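Long-range contacts in ATP phosphoribosyltransferase (Methanobacterium thermoautotrophicum, PDB 2VD3), which probably catalyses the magnesium-dependent condensation of ATP with 5-phosphoribose 1-diphosphate, the first step of histidine biosynthesis, and is inhibited by histidine: residues A[84-89]-A[184-189]; A[7-12]-A[68-73]; A[56-61]-A[77-82]. One frame throughout, in Å; residues are numbered along the deposited sequence. Where two conformers were deposited one is given.

Contact 1: residues A[84-89]-A[184-189]; sequences EILEDL and VKLIAN
D88 and K185 form a non-hydrogen-bonded antiparallel pair, and their side chains cross obliquely on the sheet face that also carries I85 and I187. K185 NZ closes a salt bridge of 2.9 Å to D88 OD2, arriving on the anti lone pair, the side turned away from OD1. The lysine reaches it by bending at chi2 (-74°) and running extended from there. The carboxylate is shared, since S183 also bonds OD2 and R93 pairs with OD1. On the same face CG1 of I85 meets CG2 of I187 at 3.9 Å, while the other branch of I85 rests on the aliphatic part of K185. L86 leans toward the partner strand, its CD1 3.7 Å from A188 CB and its CB against the L186 CD2 methyl. L89 sends CD1 to CG1 of V184, also at 3.7 Å, and CD2 toward L186 CB. Helix 197-212 packs on L86 through I200 and on L89 through I207 and I211, and its R204 and R208 hold the carboxylate of E87. Between the strands the register slips at a classic beta bulge: L86 N donates to L186 O at 2.7 Å, and E87 N reaches the same oxygen weakly at 3.4 Å. On one side of it E84 and A188 exchange two backbone bonds; on the other L186 N donates to E87 O and L89 N to V184 O. A backbone ladder thus joins the strands, with aliphatic packing on both faces and the ion pair on that of I85, where K185 and R93 would probably help keep D88 ionised.

Contact 2: residues A[7-12]-A[68-73]; sequences IAVPSK and LGITGY
I7 lies beside L68 in a parallel pairing of strands 5-10 and 68-72, neighbours in the central sheet of a domain related to type II periplasmic binding proteins. Its CB sits 4.0 Å from L68 O. CG1, anti to the backbone N (chi1 175°), carries the chain across the gap between the strands and passes 3.8 Å from the same L68 O. At the tip, CD1 settles between two residues of the partner strand, 3.9 Å from L68 CB and 3.8 Å from I70 CG1. The I7 side chain also touches L186 of strand 173-188 and I47 and V49 of strand 47-52. With an alanine here, L68 CB and I70 CG1 would probably lose the methyl they share, leaving a gap between the two strands on this face. The backbone supports the packing: A8 N donates to L68 O at 2.7 Å, and A8 O receives I70 N at 2.9 Å, the donor almost on the carbonyl axis. A8 pairs with G69, and its methyl is on the other face of the sheet, against I57 of helix 57-63. P10 has no N-H to continue the ladder; its CD instead comes within 3.0 Å of I70 O. The regular bonding therefore stops where the strands diverge; before that point 7-12 and 68-73 are held by two buried backbone bonds, continued by one between L68 and R6, and by largely aliphatic side-chain contact.

Contact 3: residues A[56-61]-A[77-82]; sequences DIPEFV and VERGSD
This is a mainly polar contact between the start of helix 57-63 and the end of helix 73-79 with the turn after it, at a subunit interface. R79 and D56 carry one half of it. D56 OD2 meets R79 NH1 in a salt bridge of 2.8 Å, lying at the edge of the guanidinium and in its plane, although the carboxylate plane itself is turned 67° from that of the arginine. R79 gains further bonds: its NE reaches A55 O, and NH2 goes to E141 O of the second subunit, whose T143 N also bonds D56 OD2. Over one guanidinium face runs the aliphatic part of E59, with CG 3.3 Å from R79 NH2 and 3.7 Å from CZ. Bent at chi2 (-60°), the glutamate then carries its carboxylate away toward S81, whose OG donates to E59 OE2 on the anti lone pair at a short 2.5 Å. E59 OE1 remains 4.6 Å from R79 NH2, well out of the guanidinium plane, where charge alone can act. P58 fills the space beside the serine, its CB 3.2 Å from S81 OG. G80, with positive phi (60°), turns the chain out of helix 73-79 between the arginine and the serine. The guanidinium is thus held by D56, A55 and E141 of the second subunit, with E59 over a face, and because both R79 and D56 also bond that subunit, the salt bridge ties the packing of these two helix ends to the association of subunits.

Contacts 1 and 2 belong to one sheet, their centres about 9 Å apart: strand 68-72 pairs with strand 5-10 on one edge and with strand 173-188 on the other, through K185 N to T71 O (2.8 Å) and I187 N to G69 O (2.9 Å). Contact 3 lies about 10 Å from contact 2 and 12 Å from contact 1, centre to centre. Its helix 57-63 lies against the sheet, I57 on P10 and V61 on L68 and A188, and N189 ND2 bonds V61 O. E84 is about 3 Å from one bound magnesium ion and E59 about 4 Å from another (nearest atoms); the inhibitor histidine binds elsewhere, in the pocket of G237-G240, T242 and H256-V258.

Contact 1: residues A[84-89]-A[184-189]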
# COMPACT_ATOMS: atom_id res chain seq x y z
N GLU A 84 1.81 10.28 35.30
CA GLU A 84 0.73 11.18 35.75
C GLU A 84 -0.27 11.42 34.62
O GLU A 84 0.13 11.85 33.55
CB GLU A 84 1.30 12.53 36.21
CG GLU A 84 2.46 12.47 37.20
CD GLU A 84 2.12 11.70 38.47
OE1 GLU A 84 2.99 10.98 38.96
OE2 GLU A 84 0.97 11.79 38.95
N ILE A 85 -1.56 11.15 34.85
CA ILE A 85 -2.61 11.49 33.88
C ILE A 85 -3.01 12.95 34.08
O ILE A 85 -3.45 13.33 35.16
CB ILE A 85 -3.87 10.56 34.00
CG1 ILE A 85 -3.52 9.11 33.67
CG2 ILE A 85 -5.00 11.05 33.08
CD1 ILE A 85 -4.61 8.11 34.06
N LEU A 86 -2.85 13.76 33.04
CA LEU A 86 -3.14 15.20 33.10
C LEU A 86 -4.55 15.60 32.69
O LEU A 86 -5.18 16.43 33.34
CB LEU A 86 -2.11 16.00 32.28
CG LEU A 86 -0.66 16.02 32.79
CD1 LEU A 86 0.16 17.02 32.00
CD2 LEU A 86 -0.59 16.32 34.30
N GLU A 87 -5.04 15.01 31.59
CA GLU A 87 -6.35 15.34 31.02
C GLU A 87 -6.94 14.15 30.31
O GLU A 87 -6.22 13.36 29.72
CB GLU A 87 -6.25 16.47 29.98
CG GLU A 87 -5.71 17.80 30.46
CD GLU A 87 -6.58 18.44 31.52
OE1 GLU A 87 -6.03 19.10 32.41
OE2 GLU A 87 -7.82 18.30 31.45
N ASP A 88 -8.26 14.03 30.36
CA ASP A 88 -8.95 13.13 29.45
C ASP A 88 -9.20 13.92 28.18
O ASP A 88 -9.61 15.08 28.24
CB ASP A 88 -10.24 12.60 30.05
CG ASP A 88 -11.00 11.72 29.07
OD1 ASP A 88 -11.60 12.27 28.13
OD2 ASP A 88 -11.00 10.48 29.24
N LEU A 89 -8.96 13.29 27.03
CA LEU A 89 -9.01 14.00 25.75
C LEU A 89 -10.31 13.83 24.95
O LEU A 89 -10.44 14.38 23.86
CB LEU A 89 -7.78 13.68 24.90
CG LEU A 89 -6.47 14.06 25.58
CD1 LEU A 89 -5.27 13.56 24.79
CD2 LEU A 89 -6.38 15.56 25.83
N VAL A 184 -8.78 8.30 25.49
CA VAL A 184 -7.45 8.84 25.24
C VAL A 184 -7.07 9.88 26.30
O VAL A 184 -7.86 10.76 26.66
CB VAL A 184 -7.32 9.43 23.81
CG1 VAL A 184 -5.96 10.08 23.63
CG2 VAL A 184 -7.50 8.33 22.77
N LYS A 185 -5.84 9.78 26.78
CA LYS A 185 -5.39 10.63 27.87
C LYS A 185 -4.17 11.43 27.46
O LYS A 185 -3.43 11.00 26.59
CB LYS A 185 -5.07 9.77 29.09
CG LYS A 185 -6.19 8.84 29.50
CD LYS A 185 -7.32 9.60 30.16
CE LYS A 185 -8.44 8.66 30.60
NZ LYS A 185 -9.47 9.37 31.43
N LEU A 186 -3.99 12.59 28.08
CA LEU A 186 -2.70 13.29 28.06
C LEU A 186 -1.98 12.92 29.35
O LEU A 186 -2.53 13.09 30.45
CB LEU A 186 -2.88 14.82 28.00
CG LEU A 186 -1.59 15.66 28.11
CD1 LEU A 186 -0.77 15.62 26.83
CD2 LEU A 186 -1.88 17.11 28.53
N ILE A 187 -0.76 12.40 29.22
CA ILE A 187 0.01 11.96 30.39
C ILE A 187 1.33 12.69 30.52
O ILE A 187 1.76 13.38 29.59
CB ILE A 187 0.26 10.43 30.42
CG1 ILE A 187 0.98 9.96 29.14
CG2 ILE A 187 -1.03 9.67 30.67
CD1 ILE A 187 1.48 8.52 29.21
N ALA A 188 1.96 12.54 31.68
CA ALA A 188 3.18 13.26 31.96
C ALA A 188 4.14 12.47 32.85
O ALA A 188 3.71 11.74 33.76
CB ALA A 188 2.87 14.62 32.60
N ASN A 189 5.43 12.64 32.57
CA ASN A 189 6.47 12.19 33.45
C ASN A 189 6.44 13.07 34.70
O ASN A 189 6.21 14.28 34.61
CB ASN A 189 7.82 12.30 32.74
CG ASN A 189 8.97 11.81 33.58
OD1 ASN A 189 9.57 12.58 34.32
ND2 ASN A 189 9.27 10.53 33.49

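Contact 2: residues A[7-12]-A[68-73]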
# COMPACT_ATOMS: atom_id res chain seq x y z
N ILE A 7 6.73 15.72 23.41
CA ILE A 7 5.47 14.97 23.54
C ILE A 7 5.39 13.79 22.57
O ILE A 7 5.61 13.93 21.35
CB ILE A 7 4.22 15.88 23.44
CG1 ILE A 7 2.93 15.05 23.46
CG2 ILE A 7 4.26 16.77 22.22
CD1 ILE A 7 1.77 15.74 24.20
N ALA A 8 5.08 12.63 23.14
CA ALA A 8 4.95 11.39 22.40
C ALA A 8 3.55 11.29 21.81
O ALA A 8 2.55 11.33 22.53
CB ALA A 8 5.25 10.20 23.30
N VAL A 9 3.48 11.19 20.49
CA VAL A 9 2.20 11.17 19.79
C VAL A 9 2.16 9.91 18.94
O VAL A 9 3.15 9.58 18.28
CB VAL A 9 2.04 12.46 18.92
CG1 VAL A 9 0.84 12.37 17.98
CG2 VAL A 9 1.94 13.69 19.83
N PRO A 10 1.04 9.17 18.98
CA PRO A 10 0.93 7.95 18.18
C PRO A 10 1.17 8.20 16.70
O PRO A 10 0.76 9.24 16.17
CB PRO A 10 -0.50 7.48 18.46
CG PRO A 10 -0.77 8.02 19.83
CD PRO A 10 -0.17 9.38 19.81
N SER A 11 1.86 7.25 16.07
CA SER A 11 2.28 7.35 14.67
C SER A 11 1.30 6.70 13.71
O SER A 11 1.16 7.14 12.57
CB SER A 11 3.66 6.72 14.49
OG SER A 11 3.78 5.54 15.26
N LYS A 12 0.65 5.64 14.17
CA LYS A 12 -0.36 4.96 13.37
C LYS A 12 -1.59 4.64 14.22
O LYS A 12 -1.56 4.79 15.43
CB LYS A 12 0.21 3.70 12.68
CG LYS A 12 1.12 2.82 13.55
CD LYS A 12 2.21 2.13 12.73
CE LYS A 12 1.75 0.81 12.13
NZ LYS A 12 2.80 0.19 11.29
N LEU A 68 5.77 14.16 27.96
CA LEU A 68 4.33 14.01 27.87
C LEU A 68 4.01 13.02 26.77
O LEU A 68 4.82 12.80 25.86
CB LEU A 68 3.65 15.36 27.56
CG LEU A 68 3.84 16.56 28.50
CD1 LEU A 68 3.64 17.88 27.77
CD2 LEU A 68 2.90 16.48 29.66
N GLY A 69 2.82 12.41 26.85
CA GLY A 69 2.36 11.49 25.83
C GLY A 69 0.87 11.60 25.64
O GLY A 69 0.16 12.08 26.52
N ILE A 70 0.40 11.20 24.47
CA ILE A 70 -1.03 11.12 24.20
C ILE A 70 -1.23 9.68 23.81
O ILE A 70 -0.69 9.24 22.81
CB ILE A 70 -1.43 12.03 23.02
CG1 ILE A 70 -1.24 13.51 23.39
CG2 ILE A 70 -2.87 11.73 22.55
CD1 ILE A 70 -1.46 14.48 22.22
N THR A 71 -1.97 8.93 24.63
CA THR A 71 -2.24 7.53 24.31
C THR A 71 -3.51 7.03 25.01
O THR A 71 -4.14 7.79 25.75
CB THR A 71 -1.01 6.59 24.56
OG1 THR A 71 -1.28 5.29 24.01
CG2 THR A 71 -0.66 6.46 26.03
N GLY A 72 -3.86 5.78 24.76
CA GLY A 72 -5.10 5.22 25.26
C GLY A 72 -4.94 4.73 26.68
O GLY A 72 -3.88 4.23 27.04
N TYR A 73 -5.99 4.90 27.49
CA TYR A 73 -6.00 4.48 28.89
C TYR A 73 -5.78 2.98 29.03
O TYR A 73 -5.09 2.54 29.95
CB TYR A 73 -7.32 4.90 29.55
CG TYR A 73 -7.42 4.59 31.02
CD1 TYR A 73 -6.56 5.19 31.95
CD2 TYR A 73 -8.38 3.70 31.50
CE1 TYR A 73 -6.67 4.91 33.31
CE2 TYR A 73 -8.49 3.41 32.86
CZ TYR A 73 -7.63 4.02 33.75
OH TYR A 73 -7.73 3.72 35.09

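Contact 3: residues A[56-61]-A[77-82]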
# COMPACT_ATOMS: atom_id res chain seq x y z
N ASP A 56 3.79 1.88 23.25
CA ASP A 56 5.10 2.21 23.81
C ASP A 56 5.09 3.55 24.55
O ASP A 56 5.98 3.84 25.34
CB ASP A 56 6.15 2.26 22.70
CG ASP A 56 6.49 0.90 22.15
OD1 ASP A 56 6.83 0.82 20.95
OD2 ASP A 56 6.46 -0.10 22.90
N ILE A 57 4.09 4.37 24.28
CA ILE A 57 4.01 5.69 24.90
C ILE A 57 3.94 5.70 26.45
O ILE A 57 4.59 6.52 27.08
CB ILE A 57 2.89 6.54 24.26
CG1 ILE A 57 3.21 6.77 22.77
CG2 ILE A 57 2.73 7.86 25.00
CD1 ILE A 57 2.24 7.68 22.00
N PRO A 58 3.15 4.80 27.06
CA PRO A 58 3.21 4.79 28.52
C PRO A 58 4.65 4.67 29.07
O PRO A 58 5.05 5.48 29.91
CB PRO A 58 2.36 3.57 28.89
CG PRO A 58 1.38 3.49 27.80
CD PRO A 58 2.15 3.84 26.56
N GLU A 59 5.42 3.70 28.58
CA GLU A 59 6.81 3.51 28.99
C GLU A 59 7.76 4.67 28.65
O GLU A 59 8.54 5.09 29.51
CB GLU A 59 7.37 2.18 28.46
CG GLU A 59 6.81 0.95 29.19
CD GLU A 59 7.11 0.95 30.68
OE1 GLU A 59 8.17 0.42 31.07
OE2 GLU A 59 6.30 1.47 31.47
N PHE A 60 7.68 5.20 27.42
CA PHE A 60 8.50 6.35 27.04
C PHE A 60 8.29 7.52 28.00
O PHE A 60 9.24 8.24 28.34
CB PHE A 60 8.22 6.81 25.60
CG PHE A 60 8.66 5.84 24.53
CD1 PHE A 60 9.55 4.80 24.82
CD2 PHE A 60 8.19 5.98 23.22
CE1 PHE A 60 9.95 3.92 23.81
CE2 PHE A 60 8.59 5.11 22.21
CZ PHE A 60 9.47 4.07 22.50
N VAL A 61 7.04 7.70 28.41
CA VAL A 61 6.69 8.77 29.34
C VAL A 61 7.09 8.42 30.77
O VAL A 61 7.57 9.27 31.51
CB VAL A 61 5.18 9.14 29.24
CG1 VAL A 61 4.79 10.19 30.28
CG2 VAL A 61 4.85 9.65 27.82
N VAL A 77 -2.94 1.36 31.33
CA VAL A 77 -3.25 0.39 32.37
C VAL A 77 -2.57 -0.95 32.14
O VAL A 77 -2.02 -1.52 33.08
CB VAL A 77 -4.77 0.23 32.59
CG1 VAL A 77 -5.07 -1.03 33.40
CG2 VAL A 77 -5.32 1.45 33.30
N GLU A 78 -2.59 -1.44 30.89
CA GLU A 78 -2.00 -2.74 30.55
C GLU A 78 -0.52 -2.81 30.91
O GLU A 78 -0.06 -3.78 31.52
CB GLU A 78 -2.21 -3.07 29.07
CG GLU A 78 -1.66 -4.44 28.64
CD GLU A 78 -2.45 -5.62 29.21
OE1 GLU A 78 -3.60 -5.44 29.67
OE2 GLU A 78 -1.91 -6.75 29.18
N ARG A 79 0.22 -1.77 30.54
CA ARG A 79 1.64 -1.67 30.89
C ARG A 79 1.87 -1.43 32.37
O ARG A 79 2.96 -1.72 32.87
CB ARG A 79 2.27 -0.52 30.13
CG ARG A 79 2.44 -0.77 28.67
CD ARG A 79 3.70 -1.55 28.42
NE ARG A 79 4.17 -1.23 27.08
CZ ARG A 79 5.42 -1.36 26.66
NH1 ARG A 79 5.71 -1.03 25.41
NH2 ARG A 79 6.37 -1.80 27.48
N GLY A 80 0.87 -0.89 33.05
CA GLY A 80 1.04 -0.51 34.45
C GLY A 80 2.14 0.52 34.66
O GLY A 80 2.73 0.59 35.73
N SER A 81 2.39 1.33 33.63
CA SER A 81 3.47 2.32 33.63
C SER A 81 3.26 3.40 34.68
O SER A 81 2.12 3.76 34.99
CB SER A 81 3.57 2.98 32.25
OG SER A 81 3.86 2.02 31.24
N ASP A 82 4.36 3.92 35.22
CA ASP A 82 4.29 4.94 36.26
C ASP A 82 4.28 6.33 35.63
O ASP A 82 5.33 6.91 35.35
CB ASP A 82 5.42 4.77 37.27
CG ASP A 82 5.56 5.96 38.21
OD1 ASP A 82 6.70 6.27 38.59
OD2 ASP A 82 4.54 6.59 38.57